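Local coordinates for protein probable thioesterase (Thermus thermophilus, PDB 1Z54) that probably hydrolyses fatty acyl-CoA thioesters, as a hot-dog fold member of the 4-hydroxybenzoyl-CoA thioesterase family, at residues A[3-9]-A[71-77]; A[32-36]-A[88-92]; A[50-54]-A[119-123]. All blocks are in the same frame, centred on the assembly; numbering follows the deposited sequence.

Contact 1: A[3-9]-A[71-77]; sequences SVTRIKV and EVVEVRT
Ile7 lies against Val73, and Arg6 runs beside Glu74, in an antiparallel strand pair at one edge of the hot-dog sheet. Strand 3-8 is one of the two outermost strands within this chain, and strand 72-82 is its neighbour. Ser3, Thr5, Ile7, Val73, Val75 and Thr77 share one face. At its Ser3-Thr77 end this face packs on helix 24-39, with Val75 on Ala32 and Ser3 and Thr77 on Phe36. Val4, Arg6, Lys8, Val72, Glu74 and Arg76 face the other way. On the Ile7 face, CG2 of Val73 comes within 3.7 Å of Ile7 CB. With CG1 anti to the carbonyl carbon (chi1 -65°), Val73 CG2 falls between the backbone N and the carbonyl carbon and comes up against Ile7. Ile7 CD1 reaches Val75 CG2 at 4.2 Å.

On the Arg6 face, Arg6 and Glu74 lie side by side and point the same way. Arg6 CG and Glu74 CG are 4.0 Å apart. The guanidinium and carboxylate planes are turned 62° from each other, and the charged atoms do not touch. Val72 CG1 sits at the edge of the Arg6 guanidinium, 4.1 Å from Arg6 NE, while Val72 CG2 lies by Lys8 CB. Cutting Val72 back to an alanine would probably open a gap beside the Arg6 guanidinium edge and leave the Lys8 CB and CG stem without its neighbouring methyl. Lys8 NZ makes a salt bridge to Asp35 of the second subunit. Arg76 pairs with Glu94 of its own chain.

Hydrogen-bonded pairs join Ser3 with Thr77, Thr5 with Val75, and Ile7 with Val73. The bond from Ile7 N to Val73 O is 2.7 Å long. Past the strand end, Val9 N donates to Glu71 O at 3.1 Å. A water donates to Val9 O at 2.7 Å and also to Glu71 O.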
loop_
_atom_site.group_PDB
_atom_site.type_symbol
_atom_site.label_atom_id
_atom_site.label_comp_id
_atom_site.label_asym_id
_atom_site.label_seq_id
_atom_site.Cartn_x
_atom_site.Cartn_y
_atom_site.Cartn_z
ATOM N N SER A 3 -0.940 -19.358 -17.458
ATOM C CA SER A 3 0.342 -18.764 -17.083
ATOM C C SER A 3 0.510 -18.785 -15.569
ATOM O O SER A 3 -0.468 -18.750 -14.827
ATOM C CB SER A 3 0.438 -17.319 -17.577
ATOM O OG SER A 3 -0.317 -16.442 -16.752
ATOM N N VAL A 4 1.754 -18.841 -15.113
ATOM C CA VAL A 4 2.031 -18.855 -13.685
ATOM C C VAL A 4 2.994 -17.734 -13.311
ATOM O O VAL A 4 4.040 -17.560 -13.934
ATOM C CB VAL A 4 2.634 -20.203 -13.245
ATOM C CG1 VAL A 4 2.858 -20.203 -11.739
ATOM C CG2 VAL A 4 1.705 -21.338 -13.646
ATOM N N THR A 5 2.633 -16.976 -12.285
ATOM C CA THR A 5 3.457 -15.867 -11.831
ATOM C C THR A 5 3.938 -16.112 -10.414
ATOM O O THR A 5 3.131 -16.251 -9.496
ATOM C CB THR A 5 2.662 -14.547 -11.843
ATOM O OG1 THR A 5 2.075 -14.356 -13.135
ATOM C CG2 THR A 5 3.577 -13.368 -11.521
ATOM N N ARG A 6 5.252 -16.165 -10.233
ATOM C CA ARG A 6 5.811 -16.374 -8.904
ATOM C C ARG A 6 5.969 -15.022 -8.201
ATOM O O ARG A 6 6.488 -14.066 -8.778
ATOM C CB ARG A 6 7.164 -17.089 -8.999
ATOM C CG ARG A 6 7.056 -18.532 -9.479
ATOM C CD ARG A 6 8.418 -19.207 -9.559
ATOM N NE ARG A 6 9.093 -19.206 -8.264
ATOM C CZ ARG A 6 10.258 -19.802 -8.024
ATOM N NH1 ARG A 6 10.792 -19.745 -6.809
ATOM N NH2 ARG A 6 10.892 -20.457 -8.995
ATOM N N ILE A 7 5.511 -14.944 -6.957
ATOM C CA ILE A 7 5.598 -13.699 -6.203
ATOM C C ILE A 7 6.159 -13.932 -4.809
ATOM O O ILE A 7 5.580 -14.670 -4.010
ATOM C CB ILE A 7 4.203 -13.027 -6.081
ATOM C CG1 ILE A 7 3.711 -12.589 -7.462
ATOM C CG2 ILE A 7 4.272 -11.830 -5.145
ATOM C CD1 ILE A 7 2.333 -11.931 -7.452
ATOM N N LYS A 8 7.297 -13.311 -4.523
ATOM C CA LYS A 8 7.912 -13.431 -3.207
ATOM C C LYS A 8 7.217 -12.442 -2.269
ATOM O O LYS A 8 7.215 -11.236 -2.521
ATOM C CB LYS A 8 9.400 -13.110 -3.292
ATOM C CG LYS A 8 10.155 -13.249 -1.979
ATOM C CD LYS A 8 11.646 -13.029 -2.203
ATOM C CE LYS A 8 12.427 -13.035 -0.907
ATOM N NZ LYS A 8 13.907 -13.016 -1.155
ATOM N N VAL A 9 6.617 -12.954 -1.196
ATOM C CA VAL A 9 5.924 -12.091 -0.247
ATOM C C VAL A 9 6.854 -11.038 0.332
ATOM O O VAL A 9 7.994 -11.325 0.692
ATOM C CB VAL A 9 5.321 -12.889 0.925
ATOM C CG1 VAL A 9 4.715 -11.918 1.955
ATOM C CG2 VAL A 9 4.254 -13.840 0.405
ATOM N N GLU A 71 7.818 -16.760 2.395
ATOM C CA GLU A 71 7.341 -17.675 1.357
ATOM C C GLU A 71 7.253 -17.023 -0.014
ATOM O O GLU A 71 7.330 -15.800 -0.147
ATOM C CB GLU A 71 5.951 -18.209 1.714
ATOM C CG GLU A 71 5.859 -18.949 3.039
ATOM C CD GLU A 71 4.417 -19.226 3.448
ATOM O OE1 GLU A 71 4.202 -19.971 4.425
ATOM O OE2 GLU A 71 3.494 -18.693 2.797
ATOM N N VAL A 72 7.089 -17.865 -1.031
ATOM C CA VAL A 72 6.935 -17.431 -2.411
ATOM C C VAL A 72 5.620 -18.048 -2.866
ATOM O O VAL A 72 5.357 -19.218 -2.591
ATOM C CB VAL A 72 8.087 -17.946 -3.299
ATOM C CG1 VAL A 72 7.791 -17.651 -4.753
ATOM C CG2 VAL A 72 9.406 -17.277 -2.888
ATOM N N VAL A 73 4.773 -17.268 -3.527
ATOM C CA VAL A 73 3.491 -17.795 -3.982
ATOM C C VAL A 73 3.416 -17.840 -5.491
ATOM O O VAL A 73 4.070 -17.062 -6.187
ATOM C CB VAL A 73 2.288 -16.948 -3.493
ATOM C CG1 VAL A 73 2.176 -17.010 -1.995
ATOM C CG2 VAL A 73 2.437 -15.510 -3.982
ATOM N N GLU A 74 2.607 -18.767 -5.985
ATOM C CA GLU A 74 2.407 -18.925 -7.414
ATOM C C GLU A 74 0.976 -18.558 -7.743
ATOM O O GLU A 74 0.035 -19.030 -7.096
ATOM C CB GLU A 74 2.695 -20.367 -7.841
ATOM C CG GLU A 74 4.172 -20.714 -7.830
ATOM C CD GLU A 74 4.455 -22.100 -8.381
ATOM O OE1 GLU A 74 5.641 -22.405 -8.624
ATOM O OE2 GLU A 74 3.496 -22.885 -8.565
ATOM N N VAL A 75 0.822 -17.693 -8.736
ATOM C CA VAL A 75 -0.491 -17.255 -9.159
ATOM C C VAL A 75 -0.744 -17.734 -10.571
ATOM O O VAL A 75 -0.051 -17.343 -11.511
ATOM C CB VAL A 75 -0.619 -15.733 -9.123
ATOM C CG1 VAL A 75 -2.047 -15.335 -9.470
ATOM C CG2 VAL A 75 -0.233 -15.217 -7.739
ATOM N N ARG A 76 -1.738 -18.600 -10.702
ATOM C CA ARG A 76 -2.108 -19.161 -11.987
ATOM C C ARG A 76 -3.266 -18.356 -12.546
ATOM O O ARG A 76 -4.293 -18.199 -11.890
ATOM C CB ARG A 76 -2.513 -20.626 -11.802
ATOM C CG ARG A 76 -1.386 -21.480 -11.228
ATOM C CD ARG A 76 -1.892 -22.796 -10.642
ATOM N NE ARG A 76 -2.587 -23.618 -11.629
ATOM C CZ ARG A 76 -3.046 -24.845 -11.385
ATOM N NH1 ARG A 76 -3.669 -25.529 -12.338
ATOM N NH2 ARG A 76 -2.881 -25.391 -10.187
ATOM N N THR A 77 -3.108 -17.833 -13.753
ATOM C CA THR A 77 -4.185 -17.054 -14.335
ATOM C C THR A 77 -4.541 -17.446 -15.754
ATOM O O THR A 77 -3.688 -17.830 -16.557
ATOM C CB THR A 77 -3.885 -15.524 -14.292
ATOM O OG1 THR A 77 -4.207 -14.930 -15.553
ATOM C CG2 THR A 77 -2.449 -15.258 -13.958
HETATM O O HOH W 1 8.678 -13.874 1.324
#

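Contact 2: A[32-36]-A[88-92]; sequences ARVDF and LFRYR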
loop_
_atom_site.group_PDB
_atom_site.type_symbol
_atom_site.label_atom_id
_atom_site.label_comp_id
_atom_site.label_asym_id
_atom_site.label_seq_id
_atom_site.Cartn_x
_atom_site.Cartn_y
_atom_site.Cartn_z
ATOM N N ALA A 32 -0.057 -10.824 -11.661
ATOM C CA ALA A 32 -0.213 -12.036 -12.464
ATOM C C ALA A 32 -0.922 -11.716 -13.771
ATOM O O ALA A 32 -0.530 -12.199 -14.833
ATOM C CB ALA A 32 -1.002 -13.082 -11.688
ATOM N N ARG A 33 -1.975 -10.905 -13.687
ATOM C CA ARG A 33 -2.718 -10.506 -14.877
ATOM C C ARG A 33 -1.773 -9.779 -15.852
ATOM O O ARG A 33 -1.748 -10.062 -17.057
ATOM C CB ARG A 33 -3.890 -9.593 -14.474
ATOM C CG ARG A 33 -4.684 -9.038 -15.651
ATOM C CD ARG A 33 -5.984 -8.324 -15.240
ATOM N NE ARG A 33 -5.820 -7.132 -14.396
ATOM C CZ ARG A 33 -5.896 -7.129 -13.065
ATOM N NH1 ARG A 33 -6.128 -8.256 -12.402
ATOM N NH2 ARG A 33 -5.782 -5.991 -12.388
ATOM N N VAL A 34 -0.988 -8.849 -15.315
ATOM C CA VAL A 34 -0.040 -8.075 -16.106
ATOM C C VAL A 34 1.014 -8.978 -16.774
ATOM O O VAL A 34 1.391 -8.775 -17.933
ATOM C CB VAL A 34 0.655 -7.017 -15.206
ATOM C CG1 VAL A 34 1.951 -6.555 -15.836
ATOM C CG2 VAL A 34 -0.292 -5.836 -14.976
ATOM N N ASP A 35 1.491 -9.963 -16.027
ATOM C CA ASP A 35 2.486 -10.904 -16.525
ATOM C C ASP A 35 1.855 -11.736 -17.655
ATOM O O ASP A 35 2.478 -11.979 -18.689
ATOM C CB ASP A 35 2.947 -11.795 -15.366
ATOM C CG ASP A 35 4.076 -12.736 -15.750
ATOM O OD1 ASP A 35 4.984 -12.324 -16.499
ATOM O OD2 ASP A 35 4.063 -13.888 -15.280
ATOM N N PHE A 36 0.610 -12.151 -17.448
ATOM C CA PHE A 36 -0.136 -12.939 -18.432
ATOM C C PHE A 36 -0.219 -12.160 -19.748
ATOM O O PHE A 36 0.146 -12.672 -20.815
ATOM C CB PHE A 36 -1.535 -13.224 -17.875
ATOM C CG PHE A 36 -2.451 -13.968 -18.815
ATOM C CD1 PHE A 36 -3.127 -13.301 -19.828
ATOM C CD2 PHE A 36 -2.676 -15.333 -18.646
ATOM C CE1 PHE A 36 -4.019 -13.980 -20.658
ATOM C CE2 PHE A 36 -3.568 -16.028 -19.471
ATOM C CZ PHE A 36 -4.241 -15.353 -20.477
ATOM N N LEU A 88 -12.742 -11.573 -18.427
ATOM C CA LEU A 88 -12.840 -12.111 -17.074
ATOM C C LEU A 88 -11.680 -13.055 -16.814
ATOM O O LEU A 88 -11.577 -14.106 -17.449
ATOM C CB LEU A 88 -14.163 -12.869 -16.876
ATOM C CG LEU A 88 -14.499 -13.436 -15.481
ATOM C CD1 LEU A 88 -13.476 -14.474 -15.054
ATOM C CD2 LEU A 88 -14.553 -12.317 -14.463
ATOM N N PHE A 89 -10.812 -12.679 -15.879
ATOM C CA PHE A 89 -9.678 -13.513 -15.518
ATOM C C PHE A 89 -10.011 -14.278 -14.254
ATOM O O PHE A 89 -10.716 -13.779 -13.375
ATOM C CB PHE A 89 -8.415 -12.678 -15.254
ATOM C CG PHE A 89 -7.882 -11.980 -16.464
ATOM C CD1 PHE A 89 -8.448 -10.794 -16.903
ATOM C CD2 PHE A 89 -6.821 -12.527 -17.185
ATOM C CE1 PHE A 89 -7.970 -10.159 -18.044
ATOM C CE2 PHE A 89 -6.333 -11.904 -18.325
ATOM C CZ PHE A 89 -6.908 -10.717 -18.758
ATOM N N ARG A 90 -9.502 -15.499 -14.170
ATOM C CA ARG A 90 -9.704 -16.325 -12.997
ATOM C C ARG A 90 -8.327 -16.701 -12.490
ATOM O O ARG A 90 -7.423 -16.968 -13.278
ATOM C CB ARG A 90 -10.527 -17.564 -13.340
ATOM C CG ARG A 90 -12.011 -17.283 -13.411
ATOM C CD ARG A 90 -12.805 -18.560 -13.260
ATOM N NE ARG A 90 -14.156 -18.299 -12.777
ATOM C CZ ARG A 90 -14.442 -17.753 -11.597
ATOM N NH1 ARG A 90 -15.706 -17.556 -11.247
ATOM N NH2 ARG A 90 -13.467 -17.405 -10.766
ATOM N N TYR A 91 -8.158 -16.712 -11.173
ATOM C CA TYR A 91 -6.853 -17.011 -10.610
ATOM C C TYR A 91 -6.850 -17.995 -9.461
ATOM O O TYR A 91 -7.833 -18.138 -8.738
ATOM C CB TYR A 91 -6.189 -15.735 -10.086
ATOM C CG TYR A 91 -6.371 -14.497 -10.922
ATOM C CD1 TYR A 91 -7.605 -13.839 -10.985
ATOM C CD2 TYR A 91 -5.287 -13.927 -11.584
ATOM C CE1 TYR A 91 -7.746 -12.631 -11.685
ATOM C CE2 TYR A 91 -5.415 -12.730 -12.279
ATOM C CZ TYR A 91 -6.643 -12.085 -12.324
ATOM O OH TYR A 91 -6.749 -10.889 -12.999
ATOM N N ARG A 92 -5.702 -18.644 -9.290
ATOM C CA ARG A 92 -5.484 -19.571 -8.192
ATOM C C ARG A 92 -4.147 -19.179 -7.590
ATOM O O ARG A 92 -3.132 -19.118 -8.291
ATOM C CB ARG A 92 -5.436 -21.023 -8.678
ATOM C CG ARG A 92 -6.804 -21.592 -9.025
ATOM C CD ARG A 92 -6.750 -23.037 -9.513
ATOM N NE ARG A 92 -6.684 -24.007 -8.423
ATOM C CZ ARG A 92 -5.565 -24.381 -7.817
ATOM N NH1 ARG A 92 -4.401 -23.872 -8.195
ATOM N NH2 ARG A 92 -5.612 -25.264 -6.824
#
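The Phe89 ring carries the Arg33 chain over one face and meets Phe36 at its edge. This is the central helix of the hot-dog fold, helix 24-39, packed on strand 86-95 of the sheet that wraps it. Arg33 CG stands almost on the normal of the Phe89 ring, 4.1 Å from its centroid, in a CH-pi contact. The two side chains cross at about a right angle. Phe36 and Phe89 form a T-shaped pair: the edge of Phe89 points at the face of Phe36, with planes at 89° and centroids 5.6 Å apart. The closest atoms are Phe36 CD1 and Phe89 CE2, at 3.8 Å. Ala32 CB touches the edge of the Tyr91 ring.

Arg33 leaves the helix with CG anti to the backbone N (chi1 176°) and then bends at chi3. The bend brings the guanidinium back to the Tyr91 hydroxyl. The hydroxyl lies in the guanidinium plane, and the two planes of Arg33 and Tyr91 are 78° apart. Tyr91 OH also hydrogen-bonds to Thr105 on the next strand, so this buried oxygen has two partners. Arg33 NH2 binds a glycerol, probably from the crystallisation liquor. Arg33 also packs on His22 of the third subunit. The bond from Arg33 NH1 to Tyr91 OH is 2.8 Å long.

Contact 3: A[50-54]-A[119-123]; sequences RGVFF and PEDIY
Ile122 packs its two branches on separate residues of 50-54. Ile122 CD1 lies 4.0 Å from Val52 CG1. Ile122 CG2 lies 3.9 Å from Phe54 CZ. The CG2 methyl meets the Phe54 ring at its edge, near the ring plane. CG1 of Ile122 is anti to the carbonyl carbon (chi1 -65°) and carries CD1 toward Val52 while CG2 goes to the ring. In each pair the two side chains slide past each other in opposite directions. Val52 CG1 also touches Pro119 CG at 4.1 Å, so one methyl serves both partners. Pro119 is the N-cap residue of helix 120-129. The contact therefore joins the first turn of this C-terminal helix to the start of strand 52-63, an outer strand of the hot-dog sheet within the chain. Val47 of helix 44-48 packs on both Val52 and Ile122. Gly51, with positive phi, ends that helix in a Schellman motif.

Farther out, Ile122 CD1 lies over one face of the Arg50 guanidinium, offset toward its rim. Asp121 takes the edge. Arg50 grips the carboxylate end-on with two nitrogens, one to each oxygen. Arg50 NH2 meets the syn lone pair of Asp121 OD1 at 2.7 Å; the oxygen is tilted out of the guanidinium plane. Arg50 NH1 reaches Asp121 OD2 at 3.0 Å. This bond is nearly straight, at 171°. The two flat groups are turned 44° from each other. Asp121 OD2 also receives a weak bond from Ile122 N.

The salt bridge thus borders a small apolar cluster. Gripped by two nitrogens, the guanidinium is probably held against turning, with Ile122 CD1 packed on one face. The paired charges would probably favour the ionised form of Asp121 at this partly exposed edge.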
loop_
_atom_site.group_PDB
_atom_site.type_symbol
_atom_site.label_atom_id
_atom_site.label_comp_id
_atom_site.label_asym_id
_atom_site.label_seq_id
_atom_site.Cartn_x
_atom_site.Cartn_y
_atom_site.Cartn_z
ATOM N N ARG A 50 -1.453 3.356 -25.797
ATOM C CA ARG A 50 -2.243 3.511 -27.014
ATOM C C ARG A 50 -3.609 4.055 -26.626
ATOM O O ARG A 50 -4.513 4.151 -27.457
ATOM C CB ARG A 50 -2.437 2.160 -27.706
ATOM C CG ARG A 50 -1.181 1.543 -28.271
ATOM C CD ARG A 50 -1.399 0.061 -28.592
ATOM N NE ARG A 50 -2.657 -0.171 -29.299
ATOM C CZ ARG A 50 -3.009 -1.332 -29.846
ATOM N NH1 ARG A 50 -4.175 -1.448 -30.467
ATOM N NH2 ARG A 50 -2.191 -2.375 -29.777
ATOM N N GLY A 51 -3.755 4.399 -25.351
ATOM C CA GLY A 51 -5.024 4.905 -24.866
ATOM C C GLY A 51 -6.044 3.788 -24.709
ATOM O O GLY A 51 -7.237 3.996 -24.922
ATOM N N VAL A 52 -5.576 2.598 -24.345
ATOM C CA VAL A 52 -6.458 1.449 -24.157
ATOM C C VAL A 52 -6.315 0.960 -22.716
ATOM O O VAL A 52 -5.206 0.765 -22.235
ATOM C CB VAL A 52 -6.092 0.299 -25.122
ATOM C CG1 VAL A 52 -7.121 -0.813 -25.020
ATOM C CG2 VAL A 52 -6.015 0.828 -26.557
ATOM N N PHE A 53 -7.437 0.752 -22.035
ATOM C CA PHE A 53 -7.393 0.317 -20.641
ATOM C C PHE A 53 -8.319 -0.857 -20.338
ATOM O O PHE A 53 -9.338 -1.049 -20.999
ATOM C CB PHE A 53 -7.773 1.489 -19.728
ATOM C CG PHE A 53 -7.071 2.773 -20.069
ATOM C CD1 PHE A 53 -5.800 3.041 -19.578
ATOM C CD2 PHE A 53 -7.673 3.699 -20.916
ATOM C CE1 PHE A 53 -5.128 4.219 -19.922
ATOM C CE2 PHE A 53 -7.014 4.875 -21.269
ATOM C CZ PHE A 53 -5.736 5.138 -20.770
ATOM N N PHE A 54 -7.952 -1.629 -19.324
ATOM C CA PHE A 54 -8.745 -2.766 -18.877
ATOM C C PHE A 54 -9.091 -2.534 -17.417
ATOM O O PHE A 54 -8.639 -3.267 -16.544
ATOM C CB PHE A 54 -7.949 -4.065 -18.995
ATOM C CG PHE A 54 -7.689 -4.493 -20.410
ATOM C CD1 PHE A 54 -6.515 -5.154 -20.742
ATOM C CD2 PHE A 54 -8.619 -4.239 -21.411
ATOM C CE1 PHE A 54 -6.268 -5.556 -22.047
ATOM C CE2 PHE A 54 -8.377 -4.638 -22.720
ATOM C CZ PHE A 54 -7.199 -5.296 -23.037
ATOM N N PRO A 119 -10.036 -3.165 -29.107
ATOM C CA PRO A 119 -9.487 -3.013 -30.459
ATOM C C PRO A 119 -9.130 -4.361 -31.098
ATOM O O PRO A 119 -8.653 -5.272 -30.424
ATOM C CB PRO A 119 -8.269 -2.099 -30.249
ATOM C CG PRO A 119 -7.978 -2.198 -28.766
ATOM C CD PRO A 119 -9.345 -2.281 -28.156
ATOM N N GLU A 120 -9.368 -4.465 -32.402
ATOM C CA GLU A 120 -9.124 -5.688 -33.165
ATOM C C GLU A 120 -7.843 -6.464 -32.897
ATOM O O GLU A 120 -7.894 -7.653 -32.586
ATOM C CB GLU A 120 -9.218 -5.388 -34.658
ATOM C CG GLU A 120 -10.599 -4.957 -35.104
ATOM C CD GLU A 120 -11.675 -5.934 -34.672
ATOM O OE1 GLU A 120 -11.458 -7.160 -34.823
ATOM O OE2 GLU A 120 -12.735 -5.478 -34.186
ATOM N N ASP A 121 -6.694 -5.811 -33.024
ATOM C CA ASP A 121 -5.431 -6.504 -32.812
ATOM C C ASP A 121 -5.298 -7.110 -31.417
ATOM O O ASP A 121 -4.698 -8.171 -31.256
ATOM C CB ASP A 121 -4.244 -5.572 -33.084
ATOM C CG ASP A 121 -4.125 -4.457 -32.061
ATOM O OD1 ASP A 121 -3.000 -3.946 -31.876
ATOM O OD2 ASP A 121 -5.151 -4.082 -31.456
ATOM N N ILE A 122 -5.855 -6.446 -30.410
ATOM C CA ILE A 122 -5.786 -6.964 -29.049
ATOM C C ILE A 122 -6.808 -8.089 -28.870
ATOM O O ILE A 122 -6.548 -9.091 -28.183
ATOM C CB ILE A 122 -6.075 -5.854 -28.015
ATOM C CG1 ILE A 122 -4.971 -4.792 -28.081
ATOM C CG2 ILE A 122 -6.183 -6.455 -26.616
ATOM C CD1 ILE A 122 -5.216 -3.572 -27.181
ATOM N N TYR A 123 -7.974 -7.910 -29.482
ATOM C CA TYR A 123 -9.035 -8.906 -29.406
ATOM C C TYR A 123 -8.536 -10.204 -30.031
ATOM O O TYR A 123 -8.665 -11.280 -29.455
ATOM C CB TYR A 123 -10.278 -8.419 -30.157
ATOM C CG TYR A 123 -11.406 -9.429 -30.161
ATOM C CD1 TYR A 123 -12.184 -9.645 -29.022
ATOM C CD2 TYR A 123 -11.659 -10.213 -31.291
ATOM C CE1 TYR A 123 -13.181 -10.618 -29.005
ATOM C CE2 TYR A 123 -12.655 -11.186 -31.283
ATOM C CZ TYR A 123 -13.410 -11.383 -30.139
ATOM O OH TYR A 123 -14.387 -12.353 -30.127
#

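Contact 2 is the core contact: all its touching residues are buried, and its centre lies about 3 Å from the centre of the chain. Contacts 1 and 3 are partly buried and lie on opposite sides of that centre, their centres about 26 Å apart. All three reach the same sheet. Contacts 1 and 2 touch directly. Arg76 N probably bonds to Arg92 O across neighbouring strands, and Thr5 OG1 to Asp35 OD2 between strand and helix. Contact 3 touches neither. The chemistry follows the place: backbone ladder in contact 1, aromatic rings with a buried arginine-tyrosine bond in contact 2, and an apolar cluster bordered by a salt bridge in contact 3.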